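Local atomic coordinates of putative alkaline phosphatase (Pseudomonas fluorescens, PDB entry 4F1V), a protein that binds phosphate with high affinity in the periplasm and probably serves as the solute-binding part of the PstSACB ABC transporter that imports it. Residues 2-7 against 24-29; 99-104 against 131-136. All blocks are in the same frame, centred on the assembly; numbering follows the deposited sequence.

The two contacts belong to the two lobes of a venus-flytrap phosphate-binding protein, with their centres about 41 Å apart and nearest atoms about 22 Å apart. Contact 1 comes first along the chain and is complete before contact 2 begins. It joins strands 5-7 and 29-30, the latter an edge of the five-stranded mixed sheet, and its inner end runs toward the bound hydrogenphosphate. Contact 2 runs from edge strand 99-100 of the four-stranded sheet into the loop after it and meets the loop before strand 138-142; its centre lies about 28 Å from the centre of the chain. One contact therefore builds the approach to the ligand pocket, the other ties together chain at a far end of the molecule.

Contact 1. Residues 2-7 against 24-29; sequences DINGGG and GFAQYI
Residues 2-7 and 24-29 run side by side in nearly the same direction, 28° apart, and are bridged at Ile3-Phe25 and, in parallel fashion, at Gly6-Ile29, with a one-residue shift of register in between. At the outer bridge Ile3 N donates to Gly24 O at 2.8 Å, and Ile3 O accepts from Ala26 N. At the inner one Ile29 N bonds to Gly5 O, and Ile29 O receives Gly7 N at 2.9 Å. Where the backbones part, one water donates to both Ile3 O and Ala26 O, and another to Gly5 O and Gln27 O.

Ile3 lowers its CG2 methyl onto the face of the Phe25 ring, 3.7 Å from the centroid and only 12° off the normal, a CH-pi contact. CG2 stands anti to the backbone N (chi1 -64° for CG1), which sets that methyl over the ring, and the side chain also touches helix 305-318. Tyr28 has CG anti to its own backbone N (chi1 -178°), which turns one face of the ring to Gly6: Gly6 CA sits over it, 3.8 Å from the centroid and displaced toward the rim. The hydroxyl reaches on to hydrogen-bond Ala8 O, a residue of the phosphate pocket. Replacing Tyr28 with a leucine would probably leave Ala8 O without this partner and strip Gly6 of the flat surface it rests on.

Two of the strand's glycines have little choice: a side chain on Gly6 would run into Ile29 O, and the backbone angles of Gly7 would press one against the preceding carbonyl. Two backbone bonds, a bridging water and the face of Tyr28 thus hold a strand without side chains, consistent with a precisely placed lead-in to the phosphate at Ala8, Thr9 and Leu10.

Contact 2. Residues 99-104 against 131-136; sequences FNKSGS and SGRTGP
Phe99 turns the edge of its ring to Arg133, with Arg133 NH1 lying near the ring plane 3.9 Å from Phe99 CE1 and the guanidinium standing almost perpendicular at 84°. Lys101 works at both ends. Lys101 O is gripped side-on by two nitrogens of Arg133, NE at 2.9 Å and NH1 at 3.0 Å, and lies in the guanidinium plane, although NE comes to it from above the carbonyl plane. The Lys101 side chain slides past that of Arg133 in the opposite direction, Lys101 CG 3.7 Å from Arg133 CD, and the bend at chi2 (70°) carries Lys101 NZ to Thr134 O, 2.8 Å away almost straight along the C=O. A water links the same ammonium to Pro136 O. Ser102 sets its carbonyl O over one face of the guanidinium without bonding it. Gly103 O takes a further bond from Arg133 NH1 at 2.9 Å, tilted from the guanidinium plane. Arg133 NH2, meanwhile, is held by Ser131 O and by Ala105 O. The result is a buried arginine knitting loop carbonyls together beside an ST turn, where Ser131 OG accepts from Arg133 N, in the loop leading into strand 138-142 of this periplasmic binding-protein fold.

Contact 1. Residues 2-7 against 24-29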
ATOM      1  N   ASP A   2       1.217  23.856 -10.497  0.70 10.72           N
ATOM      2  CA  ASP A   2       1.571  22.964  -9.401  0.70  7.83           C
ATOM      3  C   ASP A   2       1.692  21.522  -9.972  0.70  6.03           C
ATOM      4  O   ASP A   2       1.096  21.101 -10.937  0.70  7.01           O
ATOM      5  CB  ASP A   2       0.564  22.974  -8.305  0.70 10.41           C
ATOM      6  CG  ASP A   2       0.747  24.171  -7.271  0.70 15.10           C
ATOM      7  OD1 ASP A   2      -0.086  24.214  -6.344  0.70 19.12           O
ATOM      8  OD2 ASP A   2       1.757  24.944  -7.306  0.70 16.87           O
ATOM      9  N   ILE A   3       2.474  20.749  -9.222  1.00  6.25           N
ATOM     10  CA  ILE A   3       2.631  19.292  -9.415  0.55  6.30           C
ATOM     11  C   ILE A   3       1.501  18.552  -8.744  1.00  4.77           C
ATOM     12  O   ILE A   3       1.298  18.715  -7.514  1.00  6.15           O
ATOM     13  CB  ILE A   3       4.002  18.881  -8.678  0.55  5.44           C
ATOM     14  CG1 ILE A   3       5.244  19.518  -9.296  0.55  7.24           C
ATOM     15  CG2 ILE A   3       4.109  17.360  -8.610  0.55  5.83           C
ATOM     16  CD1 ILE A   3       5.484  19.107 -10.732  0.55 10.55           C
ATOM     17  N   ASN A   4       0.750  17.785  -9.499  1.00  4.64           N
ATOM     18  CA  ASN A   4      -0.449  17.148  -9.011  1.00  4.57           C
ATOM     19  C   ASN A   4      -0.260  15.622  -8.826  1.00  4.27           C
ATOM     20  O   ASN A   4       0.050  14.912  -9.807  1.00  4.60           O
ATOM     21  CB  ASN A   4      -1.593  17.368  -9.987  1.00  5.09           C
ATOM     22  CG  ASN A   4      -1.875  18.834 -10.185  1.00  5.05           C
ATOM     23  OD1 ASN A   4      -2.062  19.575  -9.226  1.00  6.04           O
ATOM     24  ND2 ASN A   4      -1.916  19.265 -11.443  1.00  5.50           N
ATOM     25  N   GLY A   5      -0.516  15.142  -7.609  1.00  4.41           N
ATOM     26  CA  GLY A   5      -0.461  13.721  -7.279  1.00  4.43           C
ATOM     27  C   GLY A   5      -1.690  13.288  -6.489  1.00  3.63           C
ATOM     28  O   GLY A   5      -2.471  14.044  -5.929  1.00  4.40           O
ATOM     29  N   GLY A   6      -1.830  11.961  -6.408  1.00  4.11           N
ATOM     30  CA  GLY A   6      -2.993  11.338  -5.777  1.00  3.61           C
ATOM     31  C   GLY A   6      -2.941   9.851  -6.018  1.00  3.67           C
ATOM     32  O   GLY A   6      -2.026   9.327  -6.643  1.00  4.12           O
ATOM     33  N   GLY A   7      -3.978   9.147  -5.492  1.00  3.36           N
ATOM     34  CA  GLY A   7      -4.038   7.701  -5.638  1.00  3.28           C
ATOM     35  C   GLY A   7      -4.379   7.033  -4.334  1.00  3.39           C
ATOM     36  O   GLY A   7      -5.373   7.377  -3.661  1.00  3.64           O
ATOM     37  N   GLY A  24       5.836  23.486  -4.597  1.00  6.81           N
ATOM     38  CA  GLY A  24       5.246  23.277  -5.900  1.00  6.91           C
ATOM     39  C   GLY A  24       4.261  22.156  -5.953  1.00  5.94           C
ATOM     40  O   GLY A  24       3.559  22.029  -6.966  1.00  7.22           O
ATOM     41  N   PHE A  25       4.170  21.289  -4.929  1.00  5.44           N
ATOM     42  CA  PHE A  25       3.259  20.153  -4.915  1.00  5.53           C
ATOM     43  C   PHE A  25       1.917  20.585  -4.387  1.00  4.76           C
ATOM     44  O   PHE A  25       1.775  21.096  -3.276  1.00  6.58           O
ATOM     45  CB  PHE A  25       3.795  19.007  -4.045  1.00  5.44           C
ATOM     46  CG  PHE A  25       4.813  18.125  -4.711  1.00  4.32           C
ATOM     47  CD1 PHE A  25       6.065  18.608  -5.106  1.00  4.93           C
ATOM     48  CD2 PHE A  25       4.573  16.782  -4.891  1.00  5.43           C
ATOM     49  CE1 PHE A  25       6.998  17.786  -5.669  1.00  5.37           C
ATOM     50  CE2 PHE A  25       5.479  15.951  -5.488  1.00  6.16           C
ATOM     51  CZ  PHE A  25       6.713  16.435  -5.889  1.00  4.84           C
ATOM     52  N   ALA A  26       0.890  20.336  -5.168  1.00  5.05           N
ATOM     53  CA  ALA A  26      -0.504  20.456  -4.721  1.00  5.14           C
ATOM     54  C   ALA A  26      -0.797  19.387  -3.655  1.00  4.73           C
ATOM     55  O   ALA A  26      -0.107  18.364  -3.540  1.00  5.67           O
ATOM     56  CB  ALA A  26      -1.432  20.253  -5.894  1.00  6.17           C
ATOM     57  N   GLN A  27      -1.817  19.618  -2.858  0.65  4.92           N
ATOM     58  CA  GLN A  27      -2.138  18.659  -1.805  0.65  4.94           C
ATOM     59  C   GLN A  27      -2.595  17.347  -2.496  0.65  4.40           C
ATOM     60  O   GLN A  27      -3.345  17.285  -3.450  0.65  5.63           O
ATOM     61  CB  GLN A  27      -3.208  19.236  -0.903  0.65  5.19           C
ATOM     62  CG  GLN A  27      -2.807  20.459  -0.058  0.65  6.32           C
ATOM     63  CD  GLN A  27      -1.519  20.165   0.759  0.65  7.90           C
ATOM     64  OE1 GLN A  27      -1.530  19.303   1.681  0.65  7.77           O
ATOM     65  NE2 GLN A  27      -0.446  20.880   0.491  0.65  8.20           N
ATOM     66  N   TYR A  28      -2.137  16.231  -1.881  1.00  4.70           N
ATOM     67  CA  TYR A  28      -2.392  14.880  -2.375  1.00  4.48           C
ATOM     68  C   TYR A  28      -3.879  14.542  -2.320  1.00  4.40           C
ATOM     69  O   TYR A  28      -4.573  14.869  -1.340  1.00  5.97           O
ATOM     70  CB  TYR A  28      -1.636  13.879  -1.450  1.00  4.59           C
ATOM     71  CG  TYR A  28      -1.754  12.433  -1.837  1.00  3.94           C
ATOM     72  CD1 TYR A  28      -0.906  11.908  -2.819  1.00  4.02           C
ATOM     73  CD2 TYR A  28      -2.677  11.568  -1.245  1.00  4.29           C
ATOM     74  CE1 TYR A  28      -0.968  10.549  -3.149  1.00  3.64           C
ATOM     75  CE2 TYR A  28      -2.748  10.218  -1.576  1.00  3.87           C
ATOM     76  CZ  TYR A  28      -1.866   9.723  -2.514  1.00  3.52           C
ATOM     77  OH  TYR A  28      -1.860   8.385  -2.844  1.00  3.64           O
ATOM     78  N   ILE A  29      -4.358  13.877  -3.339  1.00  4.47           N
ATOM     79  CA  ILE A  29      -5.769  13.518  -3.465  1.00  4.56           C
ATOM     80  C   ILE A  29      -5.968  11.983  -3.364  1.00  4.55           C
ATOM     81  O   ILE A  29      -5.491  11.237  -4.244  1.00  4.64           O
ATOM     82  CB  ILE A  29      -6.361  14.046  -4.795  1.00  4.66           C
ATOM     83  CG1 ILE A  29      -6.208  15.583  -4.870  1.00  5.44           C
ATOM     84  CG2 ILE A  29      -7.792  13.594  -4.978  1.00  7.46           C
ATOM     85  CD1 ILE A  29      -6.439  16.164  -6.245  1.00  6.76           C
TER
HETATM   86  O   HOH W   1       2.104  24.189  -4.297  0.60 40.62           O
HETATM   87  O   HOH W   2       0.982  16.725  -5.530  1.00  5.50           O
HETATM   88  O   HOH W   3      -2.758  16.802  -6.213  1.00  5.52           O

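Contact 2. Residues 99-104 against 131-136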
ATOM      1  N   PHE A  99     -12.067  -4.256  13.904  1.00  3.98           N
ATOM      2  CA  PHE A  99     -13.386  -4.828  13.975  1.00  4.17           C
ATOM      3  C   PHE A  99     -14.255  -4.042  14.962  1.00  4.47           C
ATOM      4  O   PHE A  99     -13.717  -3.354  15.838  1.00  4.79           O
ATOM      5  CB  PHE A  99     -13.349  -6.326  14.348  1.00  4.62           C
ATOM      6  CG  PHE A  99     -12.750  -6.595  15.715  1.00  4.42           C
ATOM      7  CD1 PHE A  99     -13.534  -6.612  16.861  1.00  4.73           C
ATOM      8  CD2 PHE A  99     -11.360  -6.790  15.892  1.00  4.58           C
ATOM      9  CE1 PHE A  99     -12.995  -6.800  18.114  1.00  5.03           C
ATOM     10  CE2 PHE A  99     -10.823  -6.961  17.133  1.00  5.04           C
ATOM     11  CZ  PHE A  99     -11.626  -6.972  18.267  1.00  4.88           C
ATOM     12  N   ASN A 100     -15.562  -4.182  14.819  1.00  4.42           N
ATOM     13  CA  ASN A 100     -16.545  -3.557  15.673  1.00  5.20           C
ATOM     14  C   ASN A 100     -17.374  -4.628  16.378  1.00  4.80           C
ATOM     15  O   ASN A 100     -18.384  -5.098  15.852  1.00  5.93           O
ATOM     16  CB  ASN A 100     -17.456  -2.639  14.808  1.00  5.53           C
ATOM     17  CG  ASN A 100     -18.554  -2.036  15.613  1.00  6.47           C
ATOM     18  OD1 ASN A 100     -18.411  -1.832  16.818  1.00  8.49           O
ATOM     19  ND2 ASN A 100     -19.690  -1.781  14.984  1.00  8.42           N
ATOM     20  N   LYS A 101     -16.918  -5.036  17.567  1.00  5.30           N
ATOM     21  CA  LYS A 101     -17.571  -6.071  18.379  1.00  5.00           C
ATOM     22  C   LYS A 101     -17.041  -5.893  19.793  1.00  5.53           C
ATOM     23  O   LYS A 101     -15.873  -6.196  20.050  1.00  5.91           O
ATOM     24  CB  LYS A 101     -17.328  -7.491  17.831  1.00  4.99           C
ATOM     25  CG  LYS A 101     -18.118  -8.565  18.548  1.00  6.11           C
ATOM     26  CD  LYS A 101     -19.588  -8.509  18.290  1.00  7.11           C
ATOM     27  CE  LYS A 101     -20.300  -9.700  18.933  1.00  9.66           C
ATOM     28  NZ  LYS A 101     -21.752  -9.691  18.709  1.00 10.63           N
ATOM     29  N   SER A 102     -17.853  -5.371  20.715  1.00  6.36           N
ATOM     30  CA  SER A 102     -17.403  -5.005  22.006  0.70  8.57           C
ATOM     31  C   SER A 102     -16.998  -6.240  22.862  1.00  6.97           C
ATOM     32  O   SER A 102     -17.408  -7.396  22.599  1.00  7.82           O
ATOM     33  CB  SER A 102     -18.436  -4.163  22.745  0.70 10.07           C
ATOM     34  OG  SER A 102     -19.559  -4.988  23.026  0.70 14.30           O
ATOM     35  N   GLY A 103     -16.209  -5.973  23.892  1.00  6.78           N
ATOM     36  CA  GLY A 103     -15.863  -6.971  24.884  1.00  7.10           C
ATOM     37  C   GLY A 103     -14.444  -6.757  25.379  1.00  6.62           C
ATOM     38  O   GLY A 103     -13.524  -6.407  24.629  1.00  7.26           O
ATOM     39  N   SER A 104     -14.181  -7.014  26.671  1.00  6.43           N
ATOM     40  CA  SER A 104     -12.851  -6.832  27.195  1.00  7.44           C
ATOM     41  C   SER A 104     -11.880  -7.891  26.779  1.00  7.49           C
ATOM     42  O   SER A 104     -10.659  -7.600  26.755  1.00  8.33           O
ATOM     43  CB  SER A 104     -12.845  -6.660  28.743  1.00  7.68           C
ATOM     44  OG  SER A 104     -13.350  -7.817  29.342  1.00  8.94           O
ATOM     45  N   SER A 131     -12.574 -15.710  22.067  1.00  5.80           N
ATOM     46  CA  SER A 131     -12.995 -14.337  21.696  1.00  6.07           C
ATOM     47  C   SER A 131     -13.851 -13.638  22.736  1.00  6.24           C
ATOM     48  O   SER A 131     -13.992 -12.419  22.667  1.00  7.54           O
ATOM     49  CB  SER A 131     -13.694 -14.339  20.336  1.00  7.17           C
ATOM     50  OG  SER A 131     -14.965 -14.907  20.532  1.00  7.12           O
ATOM     51  N   GLY A 132     -14.523 -14.400  23.589  1.00  6.06           N
ATOM     52  CA  GLY A 132     -15.490 -13.894  24.496  1.00  6.85           C
ATOM     53  C   GLY A 132     -16.738 -13.362  23.875  1.00  7.62           C
ATOM     54  O   GLY A 132     -17.607 -12.795  24.560  1.00 10.42           O
ATOM     55  N   ARG A 133     -16.925 -13.577  22.552  1.00  6.52           N
ATOM     56  CA  ARG A 133     -17.939 -12.924  21.755  1.00  6.29           C
ATOM     57  C   ARG A 133     -18.766 -13.983  21.055  1.00  6.97           C
ATOM     58  O   ARG A 133     -18.297 -15.048  20.715  1.00  9.03           O
ATOM     59  CB  ARG A 133     -17.270 -11.998  20.732  1.00  6.16           C
ATOM     60  CG  ARG A 133     -16.629 -10.775  21.351  1.00  5.97           C
ATOM     61  CD  ARG A 133     -15.490 -10.243  20.465  1.00  5.72           C
ATOM     62  NE  ARG A 133     -15.021  -8.890  20.799  1.00  5.61           N
ATOM     63  CZ  ARG A 133     -14.197  -8.581  21.787  1.00  5.26           C
ATOM     64  NH1 ARG A 133     -13.838  -7.331  21.925  1.00  5.54           N
ATOM     65  NH2 ARG A 133     -13.717  -9.506  22.615  1.00  5.93           N
ATOM     66  N   THR A 134     -20.019 -13.611  20.861  0.80  8.24           N
ATOM     67  CA  THR A 134     -20.938 -14.438  20.164  0.80  8.47           C
ATOM     68  C   THR A 134     -21.667 -13.652  19.063  0.80  8.40           C
ATOM     69  O   THR A 134     -21.712 -12.434  19.011  0.80 11.09           O
ATOM     70  CB  THR A 134     -22.040 -15.044  21.146  0.80 10.65           C
ATOM     71  OG1 THR A 134     -22.819 -13.980  21.710  0.80 12.87           O
ATOM     72  CG2 THR A 134     -21.380 -15.895  22.202  0.80 13.18           C
ATOM     73  N   GLY A 135     -22.311 -14.397  18.190  0.80  9.18           N
ATOM     74  CA  GLY A 135     -23.132 -13.793  17.171  0.80  9.00           C
ATOM     75  C   GLY A 135     -22.454 -13.691  15.808  0.80  7.27           C
ATOM     76  O   GLY A 135     -21.319 -14.165  15.631  0.80  7.20           O
ATOM     77  N   PRO A 136     -23.108 -13.117  14.852  0.70  7.98           N
ATOM     78  CA  PRO A 136     -22.662 -13.195  13.439  0.70  8.11           C
ATOM     79  C   PRO A 136     -21.500 -12.253  13.175  0.70  6.01           C
ATOM     80  O   PRO A 136     -21.346 -11.225  13.849  0.30  9.05           O
ATOM     81  CB  PRO A 136     -23.846 -12.672  12.643  0.70  8.88           C
ATOM     82  CG  PRO A 136     -24.727 -11.862  13.611  0.70 10.02           C
ATOM     83  CD  PRO A 136     -24.475 -12.557  14.963  0.70  9.26           C
TER
HETATM   84  O   HOH W   4     -22.417  -9.756  15.953  1.00  9.67           O